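Local coordinates for Ice-binding protein (Leucosporidium, PDB 3UYU), which binds to the surface of ice crystals and inhibits their growth, conferring freeze tolerance with a low thermal hysteresis activity, at residues Asn92-Phe97 with Thr141-Ile146; Val98-Leu103 with Leu119-Ser124; Gly187-Lys192 with Gly205-Gln210; Gly148-Ala153 with Ile169-Gly174; Leu132-Asn137 with Val156-Ala161. The protein carries 2 engineered substitutions. All coordinates share one frame; numbering follows the deposited sequence.

Contact 1 of 5, residues Asn92-Phe97 with Thr141-Ile146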
# COMPACT_ATOMS: atom_id res chain seq x y z
N ASN A 92 -0.26 -12.68 6.98
CA ASN A 92 0.99 -13.07 7.64
C ASN A 92 1.14 -12.47 9.02
O ASN A 92 1.62 -13.13 9.95
CB ASN A 92 2.17 -12.72 6.74
CG ASN A 92 2.23 -13.58 5.47
OD1 ASN A 92 1.65 -14.71 5.39
ND2 ASN A 92 2.98 -13.11 4.47
N GLN A 93 0.73 -11.20 9.17
CA GLN A 93 0.76 -10.56 10.47
C GLN A 93 -0.14 -11.34 11.42
O GLN A 93 0.25 -11.65 12.54
CB GLN A 93 0.34 -9.09 10.37
CG GLN A 93 0.39 -8.43 11.74
CD GLN A 93 -0.16 -7.00 11.78
OE1 GLN A 93 -0.92 -6.59 10.93
NE2 GLN A 93 0.14 -6.29 12.84
N ALA A 94 -1.37 -11.61 10.98
CA ALA A 94 -2.31 -12.37 11.84
C ALA A 94 -1.79 -13.75 12.23
O ALA A 94 -1.95 -14.18 13.38
CB ALA A 94 -3.72 -12.46 11.09
N ALA A 95 -1.19 -14.46 11.26
CA ALA A 95 -0.60 -15.81 11.52
C ALA A 95 0.65 -15.72 12.40
O ALA A 95 1.01 -16.73 13.07
CB ALA A 95 -0.25 -16.47 10.23
N GLY A 96 1.27 -14.52 12.43
CA GLY A 96 2.57 -14.31 13.10
C GLY A 96 2.60 -13.97 14.55
O GLY A 96 3.66 -14.07 15.18
N PHE A 97 1.45 -13.57 15.15
CA PHE A 97 1.42 -13.23 16.57
C PHE A 97 1.77 -14.45 17.42
O PHE A 97 1.34 -15.57 17.14
CB PHE A 97 0.02 -12.75 17.00
CG PHE A 97 -0.41 -11.41 16.45
CD1 PHE A 97 0.21 -10.24 16.83
CD2 PHE A 97 -1.56 -11.34 15.59
CE1 PHE A 97 -0.23 -8.96 16.29
CE2 PHE A 97 -2.01 -10.07 15.07
CZ PHE A 97 -1.37 -8.90 15.42
N THR A 141 -9.46 -6.08 20.79
CA THR A 141 -9.12 -6.83 19.58
C THR A 141 -9.09 -8.34 19.78
O THR A 141 -8.75 -8.85 20.88
CB THR A 141 -7.76 -6.37 18.95
OG1 THR A 141 -6.79 -6.34 20.02
CG2 THR A 141 -7.90 -5.00 18.32
N TRP A 142 -9.49 -9.04 18.70
CA TRP A 142 -9.51 -10.51 18.66
C TRP A 142 -8.77 -10.95 17.37
O TRP A 142 -9.04 -10.43 16.31
CB TRP A 142 -10.94 -11.03 18.49
CG TRP A 142 -11.85 -10.92 19.70
CD1 TRP A 142 -12.16 -11.92 20.60
CD2 TRP A 142 -12.62 -9.77 20.09
NE1 TRP A 142 -13.09 -11.45 21.52
CE2 TRP A 142 -13.38 -10.14 21.23
CE3 TRP A 142 -12.74 -8.46 19.59
CZ2 TRP A 142 -14.25 -9.25 21.90
CZ3 TRP A 142 -13.62 -7.56 20.25
CH2 TRP A 142 -14.34 -7.98 21.44
N VAL A 143 -7.91 -11.97 17.49
CA VAL A 143 -7.37 -12.64 16.30
C VAL A 143 -7.48 -14.11 16.51
O VAL A 143 -7.10 -14.59 17.61
CB VAL A 143 -5.87 -12.28 16.07
CG1 VAL A 143 -5.25 -13.24 14.97
CG2 VAL A 143 -5.75 -10.81 15.73
N PHE A 144 -8.03 -14.80 15.51
CA PHE A 144 -8.09 -16.29 15.41
C PHE A 144 -7.08 -16.79 14.41
O PHE A 144 -7.02 -16.28 13.29
CB PHE A 144 -9.52 -16.71 14.99
CG PHE A 144 -10.54 -16.08 15.92
CD1 PHE A 144 -10.99 -14.76 15.71
CD2 PHE A 144 -10.88 -16.70 17.12
CE1 PHE A 144 -11.85 -14.13 16.68
CE2 PHE A 144 -11.74 -16.11 18.04
CZ PHE A 144 -12.22 -14.82 17.85
N GLN A 145 -6.24 -17.71 14.88
CA GLN A 145 -5.25 -18.36 14.02
C GLN A 145 -5.64 -19.82 13.84
O GLN A 145 -5.61 -20.58 14.85
CB GLN A 145 -3.86 -18.30 14.65
CG GLN A 145 -3.37 -16.90 15.02
CD GLN A 145 -2.08 -16.94 15.81
OE1 GLN A 145 -1.94 -17.75 16.76
NE2 GLN A 145 -1.16 -16.02 15.50
N ILE A 146 -6.16 -20.15 12.67
CA ILE A 146 -6.75 -21.48 12.41
C ILE A 146 -5.94 -22.14 11.30
O ILE A 146 -5.96 -21.68 10.15
CB ILE A 146 -8.24 -21.33 11.97
CG1 ILE A 146 -9.05 -20.64 13.11
CG2 ILE A 146 -8.84 -22.67 11.64
CD1 ILE A 146 -10.39 -20.12 12.73
O HOH W 1 0.27 -17.89 18.22

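Contact 2 of 5, residues Val98-Leu103 with Leu119-Ser124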
# COMPACT_ATOMS: atom_id res chain seq x y z
N VAL A 98 2.55 -14.20 18.47
CA VAL A 98 3.05 -15.28 19.34
C VAL A 98 2.29 -15.26 20.66
O VAL A 98 1.58 -14.29 20.99
CB VAL A 98 4.58 -15.18 19.61
CG1 VAL A 98 5.33 -15.47 18.33
CG2 VAL A 98 4.90 -13.86 20.28
N ASP A 99 2.50 -16.33 21.42
CA ASP A 99 1.87 -16.64 22.66
C ASP A 99 0.36 -16.38 22.82
O ASP A 99 -0.10 -15.38 23.39
CB ASP A 99 2.76 -16.57 23.92
CG ASP A 99 3.56 -15.32 24.03
OD1 ASP A 99 2.95 -14.32 24.44
OD2 ASP A 99 4.79 -15.35 23.78
N PRO A 100 -0.39 -17.34 22.27
CA PRO A 100 -1.82 -17.39 22.27
C PRO A 100 -2.36 -17.36 23.68
O PRO A 100 -1.74 -17.89 24.63
CB PRO A 100 -2.16 -18.73 21.60
CG PRO A 100 -0.89 -19.59 21.78
CD PRO A 100 0.21 -18.56 21.67
N ASP A 101 -3.51 -16.71 23.84
CA ASP A 101 -4.23 -16.76 25.09
C ASP A 101 -5.00 -18.02 25.25
O ASP A 101 -5.30 -18.46 26.39
CB ASP A 101 -5.15 -15.52 25.14
CG ASP A 101 -4.38 -14.24 25.20
OD1 ASP A 101 -3.59 -14.07 26.17
OD2 ASP A 101 -4.46 -13.40 24.23
N PHE A 102 -5.42 -18.59 24.12
CA PHE A 102 -6.19 -19.82 24.05
C PHE A 102 -5.57 -20.70 22.98
O PHE A 102 -5.33 -20.25 21.84
CB PHE A 102 -7.68 -19.55 23.77
CG PHE A 102 -8.30 -18.66 24.79
CD1 PHE A 102 -8.85 -19.18 25.96
CD2 PHE A 102 -8.27 -17.26 24.62
CE1 PHE A 102 -9.37 -18.32 26.92
CE2 PHE A 102 -8.80 -16.40 25.58
CZ PHE A 102 -9.36 -16.96 26.74
N LEU A 103 -5.34 -21.95 23.37
CA LEU A 103 -4.80 -22.98 22.50
C LEU A 103 -5.69 -24.21 22.45
O LEU A 103 -5.97 -24.92 23.44
CB LEU A 103 -3.40 -23.33 22.94
CG LEU A 103 -2.49 -24.21 22.03
CD1 LEU A 103 -2.54 -23.83 20.53
CD2 LEU A 103 -1.08 -24.34 22.57
N LEU A 119 -5.83 -13.53 21.71
CA LEU A 119 -5.27 -14.32 20.64
C LEU A 119 -5.62 -15.79 20.80
O LEU A 119 -5.28 -16.37 21.83
CB LEU A 119 -3.78 -14.17 20.67
CG LEU A 119 -2.92 -14.46 19.44
CD1 LEU A 119 -1.47 -14.77 19.63
CD2 LEU A 119 -3.50 -14.57 17.99
N TYR A 120 -6.38 -16.33 19.85
CA TYR A 120 -6.89 -17.70 19.87
C TYR A 120 -6.23 -18.52 18.74
O TYR A 120 -6.26 -18.09 17.59
CB TYR A 120 -8.41 -17.77 19.67
CG TYR A 120 -9.24 -17.13 20.78
CD1 TYR A 120 -9.27 -15.73 20.94
CD2 TYR A 120 -10.08 -17.90 21.59
CE1 TYR A 120 -10.05 -15.15 21.96
CE2 TYR A 120 -10.86 -17.36 22.62
CZ TYR A 120 -10.82 -15.96 22.80
OH TYR A 120 -11.62 -15.39 23.80
N LYS A 121 -5.69 -19.70 19.09
CA LYS A 121 -4.96 -20.51 18.09
C LYS A 121 -5.48 -21.94 18.11
O LYS A 121 -5.67 -22.54 19.18
CB LYS A 121 -3.46 -20.55 18.41
CG LYS A 121 -2.64 -21.31 17.37
CD LYS A 121 -1.14 -21.25 17.70
CE LYS A 121 -0.42 -22.16 16.72
NZ LYS A 121 -0.24 -21.33 15.52
N TRP A 122 -5.62 -22.51 16.91
CA TRP A 122 -5.90 -23.95 16.76
C TRP A 122 -5.02 -24.51 15.69
O TRP A 122 -4.86 -23.90 14.61
CB TRP A 122 -7.27 -24.19 16.20
CG TRP A 122 -8.40 -23.77 17.14
CD1 TRP A 122 -9.09 -24.58 17.96
CD2 TRP A 122 -8.94 -22.44 17.31
NE1 TRP A 122 -10.07 -23.86 18.64
CE2 TRP A 122 -9.97 -22.54 18.27
CE3 TRP A 122 -8.63 -21.19 16.75
CZ2 TRP A 122 -10.76 -21.41 18.67
CZ3 TRP A 122 -9.43 -20.03 17.12
CH2 TRP A 122 -10.44 -20.16 18.10
N THR A 123 -4.51 -25.73 15.93
CA THR A 123 -3.78 -26.45 14.86
C THR A 123 -4.68 -27.31 14.00
O THR A 123 -4.23 -27.89 12.99
CB THR A 123 -2.58 -27.30 15.37
OG1 THR A 123 -3.07 -28.30 16.27
CG2 THR A 123 -1.59 -26.46 16.06
N SER A 124 -5.95 -27.40 14.39
CA SER A 124 -7.00 -28.11 13.70
C SER A 124 -7.82 -27.17 12.86
O SER A 124 -7.50 -25.96 12.77
CB SER A 124 -7.94 -28.78 14.74
OG SER A 124 -8.65 -27.77 15.53

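Contact 3 of 5, residues Gly187-Lys192 with Gly205-Gln210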
# COMPACT_ATOMS: atom_id res chain seq x y z
N GLY A 187 -16.65 -9.69 11.12
CA GLY A 187 -15.17 -9.64 11.18
C GLY A 187 -14.54 -9.62 9.80
O GLY A 187 -15.19 -9.69 8.75
N VAL A 188 -13.20 -9.51 9.85
CA VAL A 188 -12.34 -9.59 8.67
C VAL A 188 -11.89 -11.03 8.44
O VAL A 188 -11.29 -11.65 9.34
CB VAL A 188 -11.12 -8.66 8.85
CG1 VAL A 188 -10.20 -8.76 7.63
CG2 VAL A 188 -11.54 -7.25 9.01
N LEU A 189 -12.24 -11.62 7.31
CA LEU A 189 -11.77 -12.97 6.96
C LEU A 189 -10.52 -12.91 6.09
O LEU A 189 -10.60 -12.33 5.01
CB LEU A 189 -12.89 -13.65 6.19
CG LEU A 189 -13.09 -15.13 6.17
CD1 LEU A 189 -12.86 -15.82 7.58
CD2 LEU A 189 -14.56 -15.29 5.74
N LEU A 190 -9.39 -13.39 6.64
CA LEU A 190 -8.10 -13.45 5.88
C LEU A 190 -7.93 -14.95 5.60
O LEU A 190 -7.40 -15.72 6.44
CB LEU A 190 -6.95 -12.91 6.73
CG LEU A 190 -7.05 -11.40 7.08
CD1 LEU A 190 -6.22 -11.10 8.36
CD2 LEU A 190 -6.52 -10.68 5.97
N ALA A 191 -8.40 -15.34 4.41
CA ALA A 191 -8.44 -16.76 3.97
C ALA A 191 -7.31 -17.10 3.01
O ALA A 191 -7.08 -16.36 2.06
CB ALA A 191 -9.74 -17.03 3.27
N LYS A 192 -6.61 -18.18 3.35
CA LYS A 192 -5.60 -18.69 2.42
C LYS A 192 -6.16 -19.35 1.18
O LYS A 192 -5.52 -19.31 0.11
CB LYS A 192 -4.57 -19.55 3.15
CG LYS A 192 -3.37 -19.80 2.26
CD LYS A 192 -2.77 -21.13 2.48
CE LYS A 192 -1.34 -21.15 1.95
NZ LYS A 192 -0.84 -19.74 1.98
N GLY A 205 -18.19 -6.89 7.64
CA GLY A 205 -16.69 -7.11 7.66
C GLY A 205 -16.19 -7.05 6.23
O GLY A 205 -16.67 -6.26 5.40
N ARG A 206 -15.17 -7.89 5.94
CA ARG A 206 -14.61 -8.05 4.62
C ARG A 206 -14.14 -9.49 4.42
O ARG A 206 -13.87 -10.20 5.39
CB ARG A 206 -13.33 -7.19 4.49
CG ARG A 206 -13.47 -5.81 4.88
CD ARG A 206 -11.93 -5.37 4.87
NE ARG A 206 -12.04 -4.20 5.63
CZ ARG A 206 -12.57 -3.10 5.16
NH1 ARG A 206 -13.04 -3.04 3.88
NH2 ARG A 206 -12.68 -2.03 5.91
N VAL A 207 -14.02 -9.87 3.14
CA VAL A 207 -13.54 -11.18 2.73
C VAL A 207 -12.29 -11.02 1.84
O VAL A 207 -12.38 -10.44 0.78
CB VAL A 207 -14.62 -11.99 1.99
CG1 VAL A 207 -14.11 -13.38 1.62
CG2 VAL A 207 -15.88 -12.11 2.90
N LEU A 208 -11.18 -11.54 2.34
CA LEU A 208 -9.87 -11.35 1.65
C LEU A 208 -9.35 -12.75 1.41
O LEU A 208 -8.92 -13.37 2.33
CB LEU A 208 -8.93 -10.52 2.52
CG LEU A 208 -9.50 -9.12 2.99
CD1 LEU A 208 -8.51 -8.38 3.84
CD2 LEU A 208 -9.74 -8.20 1.80
N SER A 209 -9.38 -13.23 0.15
CA SER A 209 -8.95 -14.61 -0.08
C SER A 209 -7.78 -14.70 -1.05
O SER A 209 -7.81 -14.02 -2.08
CB SER A 209 -10.12 -15.38 -0.73
OG SER A 209 -9.64 -16.65 -1.22
N GLN A 210 -6.82 -15.59 -0.75
CA GLN A 210 -5.70 -15.88 -1.72
C GLN A 210 -6.05 -16.81 -2.88
O GLN A 210 -5.21 -17.05 -3.81
CB GLN A 210 -4.52 -16.42 -0.97
CG GLN A 210 -3.95 -15.28 -0.10
CD GLN A 210 -2.67 -15.60 0.68
OE1 GLN A 210 -1.82 -16.39 0.25
NE2 GLN A 210 -2.54 -14.97 1.84

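Contact 4 of 5, residues Gly148-Ala153 with Ile169-Gly174. Engineered in segment 148-153: Met152 (natural residue Leu).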
# COMPACT_ATOMS: atom_id res chain seq x y z
N GLY A 148 -6.38 -25.18 10.04
CA GLY A 148 -7.26 -25.88 9.12
C GLY A 148 -8.33 -25.00 8.51
O GLY A 148 -8.07 -23.82 8.21
N GLY A 149 -9.51 -25.59 8.28
CA GLY A 149 -10.72 -24.90 7.75
C GLY A 149 -11.54 -24.21 8.84
O GLY A 149 -11.25 -24.39 10.04
N LEU A 150 -12.46 -23.38 8.40
CA LEU A 150 -13.41 -22.77 9.32
C LEU A 150 -14.83 -22.99 8.76
O LEU A 150 -15.11 -22.70 7.61
CB LEU A 150 -13.12 -21.28 9.41
CG LEU A 150 -13.67 -20.46 10.59
CD1 LEU A 150 -14.00 -18.94 10.27
CD2 LEU A 150 -14.30 -21.00 11.79
N SER A 151 -15.76 -23.49 9.58
CA SER A 151 -17.13 -23.73 9.09
C SER A 151 -18.10 -23.25 10.12
O SER A 151 -17.87 -23.49 11.32
CB SER A 151 -17.50 -25.23 8.97
OG SER A 151 -16.46 -26.04 8.49
N MSE A 152 -19.15 -22.61 9.65
CA MSE A 152 -20.27 -22.11 10.51
C MSE A 152 -21.51 -22.85 10.08
O MSE A 152 -21.84 -22.87 8.88
CB MSE A 152 -20.56 -20.61 10.31
CG MSE A 152 -19.66 -19.67 11.01
SE MSE A 152 -20.34 -17.87 10.54
CE MSE A 152 -21.86 -17.70 11.79
N ALA A 153 -22.19 -23.44 11.07
CA ALA A 153 -23.41 -24.21 10.74
C ALA A 153 -24.53 -23.29 10.22
O ALA A 153 -24.52 -22.06 10.43
CB ALA A 153 -23.91 -25.00 11.94
N ILE A 169 -11.95 -7.58 14.75
CA ILE A 169 -12.06 -9.06 14.82
C ILE A 169 -11.45 -9.56 13.50
O ILE A 169 -11.93 -9.19 12.41
CB ILE A 169 -13.56 -9.51 14.93
CG1 ILE A 169 -14.17 -9.02 16.29
CG2 ILE A 169 -13.68 -10.98 14.81
CD1 ILE A 169 -15.74 -9.20 16.37
N ALA A 170 -10.37 -10.35 13.61
CA ALA A 170 -9.72 -10.91 12.41
C ALA A 170 -9.54 -12.40 12.52
O ALA A 170 -9.08 -12.89 13.56
CB ALA A 170 -8.35 -10.25 12.20
N PHE A 171 -9.92 -13.11 11.44
CA PHE A 171 -9.80 -14.55 11.37
C PHE A 171 -8.80 -14.90 10.31
O PHE A 171 -9.04 -14.67 9.11
CB PHE A 171 -11.17 -15.17 10.97
CG PHE A 171 -12.19 -15.26 12.10
CD1 PHE A 171 -12.38 -16.49 12.76
CD2 PHE A 171 -13.01 -14.17 12.45
CE1 PHE A 171 -13.35 -16.65 13.80
CE2 PHE A 171 -13.97 -14.29 13.51
CZ PHE A 171 -14.15 -15.52 14.15
N GLN A 172 -7.70 -15.53 10.72
CA GLN A 172 -6.72 -16.01 9.72
C GLN A 172 -6.94 -17.51 9.58
O GLN A 172 -6.86 -18.22 10.58
CB GLN A 172 -5.32 -15.74 10.26
CG GLN A 172 -4.15 -16.47 9.45
CD GLN A 172 -3.83 -17.84 10.01
OE1 GLN A 172 -3.60 -17.99 11.23
NE2 GLN A 172 -3.74 -18.85 9.11
N VAL A 173 -7.25 -17.96 8.35
CA VAL A 173 -7.64 -19.37 8.18
C VAL A 173 -6.82 -20.00 7.06
O VAL A 173 -6.82 -19.54 5.92
CB VAL A 173 -9.10 -19.43 7.77
CG1 VAL A 173 -9.60 -20.88 7.65
CG2 VAL A 173 -10.03 -18.58 8.74
N GLY A 174 -6.21 -21.15 7.38
CA GLY A 174 -5.27 -21.82 6.41
C GLY A 174 -5.99 -22.57 5.28
O GLY A 174 -5.48 -22.60 4.15

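Contact 5 of 5, residues Leu132-Asn137 with Val156-Ala161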
# COMPACT_ATOMS: atom_id res chain seq x y z
N LEU A 132 -22.30 -17.46 18.32
CA LEU A 132 -21.03 -17.13 18.93
C LEU A 132 -21.06 -15.65 19.31
O LEU A 132 -21.48 -14.81 18.49
CB LEU A 132 -19.90 -17.38 17.89
CG LEU A 132 -18.46 -17.03 18.32
CD1 LEU A 132 -18.01 -17.97 19.43
CD2 LEU A 132 -17.55 -17.20 17.06
N THR A 133 -20.66 -15.37 20.53
CA THR A 133 -20.67 -13.99 21.03
C THR A 133 -19.27 -13.52 21.29
O THR A 133 -18.47 -14.24 21.85
CB THR A 133 -21.44 -13.94 22.36
OG1 THR A 133 -22.80 -14.34 22.13
CG2 THR A 133 -21.44 -12.48 22.92
N PHE A 134 -18.95 -12.30 20.84
CA PHE A 134 -17.68 -11.62 21.18
C PHE A 134 -18.03 -10.59 22.21
O PHE A 134 -18.88 -9.75 21.94
CB PHE A 134 -17.08 -10.95 19.94
CG PHE A 134 -16.81 -11.91 18.84
CD1 PHE A 134 -15.51 -12.37 18.57
CD2 PHE A 134 -17.83 -12.37 18.07
CE1 PHE A 134 -15.29 -13.31 17.53
CE2 PHE A 134 -17.61 -13.30 17.04
CZ PHE A 134 -16.30 -13.77 16.79
N GLU A 135 -17.36 -10.64 23.36
CA GLU A 135 -17.63 -9.64 24.42
C GLU A 135 -16.40 -8.85 24.76
O GLU A 135 -15.41 -9.44 25.29
CB GLU A 135 -18.15 -10.32 25.67
CG GLU A 135 -18.61 -9.30 26.72
CD GLU A 135 -18.94 -9.93 28.08
OE1 GLU A 135 -19.67 -10.97 28.10
OE2 GLU A 135 -18.48 -9.35 29.12
N GLY A 136 -16.39 -7.54 24.48
CA GLY A 136 -15.27 -6.71 24.88
C GLY A 136 -15.59 -5.30 24.48
O GLY A 136 -16.59 -5.10 23.80
N ASN A 137 -14.77 -4.34 24.85
CA ASN A 137 -15.08 -2.97 24.61
C ASN A 137 -14.78 -2.55 23.17
O ASN A 137 -14.43 -3.36 22.30
CB ASN A 137 -14.45 -2.04 25.70
CG ASN A 137 -12.93 -1.97 25.63
OD1 ASN A 137 -12.34 -2.17 24.55
ND2 ASN A 137 -12.27 -1.62 26.75
N VAL A 156 -26.37 -20.02 12.12
CA VAL A 156 -25.73 -19.55 13.38
C VAL A 156 -25.46 -18.05 13.15
O VAL A 156 -25.27 -17.62 12.01
CB VAL A 156 -24.38 -20.27 13.72
CG1 VAL A 156 -24.53 -21.81 14.05
CG2 VAL A 156 -23.33 -20.02 12.65
N ALA A 157 -25.36 -17.31 14.25
CA ALA A 157 -25.07 -15.89 14.15
C ALA A 157 -23.99 -15.43 15.09
O ALA A 157 -23.93 -15.85 16.27
CB ALA A 157 -26.36 -15.08 14.36
N PHE A 158 -23.06 -14.61 14.60
CA PHE A 158 -22.09 -13.91 15.45
C PHE A 158 -22.75 -12.68 16.07
O PHE A 158 -23.39 -11.91 15.36
CB PHE A 158 -20.83 -13.44 14.67
CG PHE A 158 -19.87 -14.57 14.27
CD1 PHE A 158 -20.26 -15.94 14.24
CD2 PHE A 158 -18.60 -14.21 13.85
CE1 PHE A 158 -19.31 -16.94 13.76
CE2 PHE A 158 -17.68 -15.16 13.34
CZ PHE A 158 -18.02 -16.53 13.36
N THR A 159 -22.61 -12.54 17.40
CA THR A 159 -23.22 -11.41 18.13
C THR A 159 -22.12 -10.61 18.78
O THR A 159 -21.11 -11.17 19.27
CB THR A 159 -24.29 -11.97 19.17
OG1 THR A 159 -23.62 -12.53 20.25
CG2 THR A 159 -25.13 -12.96 18.57
N LEU A 160 -22.29 -9.29 18.80
CA LEU A 160 -21.32 -8.42 19.44
C LEU A 160 -21.93 -8.01 20.81
O LEU A 160 -23.18 -7.73 20.95
CB LEU A 160 -21.06 -7.16 18.58
CG LEU A 160 -20.49 -7.45 17.20
CD1 LEU A 160 -20.35 -6.13 16.38
CD2 LEU A 160 -19.23 -8.31 17.30
N ALA A 161 -21.06 -8.01 21.81
CA ALA A 161 -21.49 -7.50 23.14
C ALA A 161 -20.42 -6.70 23.79
O ALA A 161 -19.26 -6.86 23.45
CB ALA A 161 -21.86 -8.70 24.01

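Contact 1 of 5, residues Asn92-Phe97 with Thr141-Ile146
Gln145 NE2 is gripped by two backbone carbonyls at the C-terminal end of helix 76-96. It donates to Ala94 O at 2.9 Å, in the carbonyl plane, and to Phe97 O at 3.0 Å, where the donor lies 19° from the plane of the acceptor carbonyl. Both bonds are nearly straight, and both acceptors lie close to the plane of the Gln145 amide, so the NH2 group spends its two hydrogens on them and the amide is held against rotation. A water that donates to Gln145 OE1 at 2.7 Å and to Phe97 O bridges the other end of the amide; the two carbonyls already mark NE2 as the nitrogen. The side chain of Gln145 runs extended beyond CG (chi2 172°), long enough to carry the amide from the strand to the helix end. Two residues earlier, Val143 supplies the apolar half. Its CG1 meets Ala94 CB at 4.2 Å, while CG2 approaches Phe97 CE2 at 3.9 Å, the valine and phenylalanine side chains crossing at about a right angle. Helix 92-96 passes over strand 142-146 at 86°, the axes 8.2 Å apart. Strands 118-122 and 169-173 lie on the two sides of 142-146 and share the helix end, Leu119 touching Phe97 and Gln172 touching Ala94 and Ala95.

Contact 2 of 5, residues Val98-Leu103 with Leu119-Ser124
A short parallel ladder at the end of the beta-helix pairs strand 102-103 with 118-122, Phe102 bridging to Tyr120 and Leu103 to Lys121. Leu119 O takes two backbone donors, Asp101 N at 2.7 Å and Phe102 N at 3.2 Å, and Phe102 O receives Lys121 N at 2.8 Å. Just ahead of the ladder, Asp101 reaches back with its carboxylate: OD2 accepts Leu119 N at 2.9 Å through its anti lone pair, in a bond only 7° from straight. Asp101 and Leu119 thus hold each other by both main chain and side chain where the pairing begins. In a right-handed beta-helix, like residues of successive coils stack in rows, and Phe102 and Tyr120 do so here as an offset stack, centroids 4.4 Å apart and planes at 16°. Phe102 CD2 lies over one face of the tyrosine ring, 3.3 Å from Tyr120 CE2. A serine in place of Tyr120 would probably leave one face of the Phe102 ring without its stacking partner and Val116 O without the hydroxyl that bonds to it. On the other face of the ladder Leu103 and Lys121 lie side by side, with Leu103 CD1 4.0 Å from Lys121 CB. Leu119, with CG anti to N (chi1 -159°), sends CD1 to Val98 O, 3.4 Å away, and onto Pro100.

Contact 3 of 5, residues Gly187-Lys192 with Gly205-Gln210
Strands 188-191 and 206-209 run parallel, their axes 4.8 Å apart and 9° from alignment, in unbroken register from Gly187 beside Gly205 to Ala191 beside Ser209. The ladder opens with a weak bond from Arg206 N to Gly187 O and then tightens: Leu189 N to Arg206 O, Leu208 N to Leu189 O at 2.8 Å, Ala191 N to Leu208 O, and Gln210 N to Ala191 O. Both segments turn a corner at a glycine. At Gly205 a CB would collide with Gly187 O, and the backbone angles of both glycines would force one against the preceding carbonyl. Toward helix 76-96, Leu208 CD1 is the meeting point of two side chains, 3.7 Å from Leu190 CD2, which lies alongside, and 4.2 Å from Val188 CG1, which crosses it. Leu208 CG sits beside its backbone N (chi1 -55°), and CD1 thereby reaches the neighbouring strand. Leu190 goes on to touch Ala94 of the helix. On the opposite face, Leu189 CD2 meets Val207 CG2 at 4.5 Å, and both residues touch Val195. At the far end Gln210 CB packs against Lys192 O at 3.2 Å. The buried Ser209 OG is satisfied by Arg193 O, and Arg206 NH1 by Phe14 O. With both faces mostly aliphatic, the register is set by the backbone ladder, while the side chains fill the space on either side of it.

Contact 4 of 5, residues Gly148-Ala153 with Ile169-Gly174
Leu150 reaches across the interior to two side chains of strand 169-173, touching the ring of Phe171 with its tip and a methyl of Val173 with its base. Leu150 CD1 comes to 3.9 Å from Phe171 CD1, the two side chains crossing at about a right angle. Leu150 CB lies 4.0 Å from Val173 CG1 and slightly farther from CG2, so both valine methyls face the root of the leucine. With CG swung opposite its backbone N (chi1 -162°), Leu150 carries its CD1 methyl past Val173 to the phenylalanine. Val173 CG1 also rests on the backbone of 148-153, 3.4 Å from Gly148 O and 3.9 Å from Leu150 N. The nearest pair of CA atoms, Gly148 and Gly174, is 5.3 Å apart, and the segments draw apart beyond it toward Met152, an engineered selenomethionine. Phe171 is wedged further by Phe144, which stacks on it, and by Phe185, which also touches Leu150. Strand 150-152 belongs to the sheet that includes the strands of the proposed ice-binding residues Ser127 and Ala214, whereas strand 169-173 lies in the wall covered by helix 76-96. Apolar residues meeting between two walls in this way form the interior of a right-handed beta-helix.

Contact 5 of 5, residues Leu132-Asn137 with Val156-Ala161
Backbone hydrogen bonds between Leu132-Gly136 and Ala157-Ala161 form a parallel ladder of five rungs, strands 132-135 and 158-161 running 23° from alignment. Thr159 N gives to Leu132 O at 2.8 Å and Phe134 N to Thr159 O at 2.9 Å, both nearly in line with the carbonyl; Leu132 N to Ala157 O and Gly136 N to Ala161 O are longer and more tilted. One side-chain hydrogen bond joins the strands, Thr133 OG1 donating to Thr159 OG1 at 2.7 Å. The two threonines reach this by different torsions: Thr133 OG1 lies opposite its carbonyl carbon (chi1 -61°), while Thr159 OG1 sits between N and C. Beside them Thr133 CG2 packs on Ala161 CB. The other face is apolar. Leu132 CD2 stands over the Phe158 ring in a CH-pi contact, 3.9 Å from its centroid. Phe134 CE2 lies 3.5 Å from Phe158 CD2, the rings meeting obliquely with planes at 50°. An alanine at Phe158 is likely to open a gap between Leu132 and Phe134, taking the ring from under the leucine methyl and the neighbour from Phe134. Phe158 also meets Phe185, and Phe134 is edge-to-face with Trp142. Threonine over threonine on one face and leucine paired with phenylalanine on the other, in parallel strands of successive coils, is the stacking of a parallel beta-helix.

Contacts 1 to 4 reach one wall of the beta-helix, strands 118-122, 142-146, 169-173, 188-191 and 202-209, contact 1 from the helix and contact 4 from the sheet of strand 150-152. Probable hydrogen bonds join them: Gln145 N to Tyr120 O (2.7 Å) contacts 1 and 2, Phe144 O to Gln172 N (2.8 Å) contacts 1 and 4, Leu190 N to Phe171 O (2.8 Å) contacts 3 and 4. Contact 5 lies in another wall and meets this one inside, Phe171 CZ 3.6 Å from Phe158 CE2 and Phe144 CZ 3.4 Å from Phe134 CE1. Of the proposed ice-binding residues, Ser127 is about 7 Å from Leu150 and Ala214 about 9 Å from Val207 between side chains.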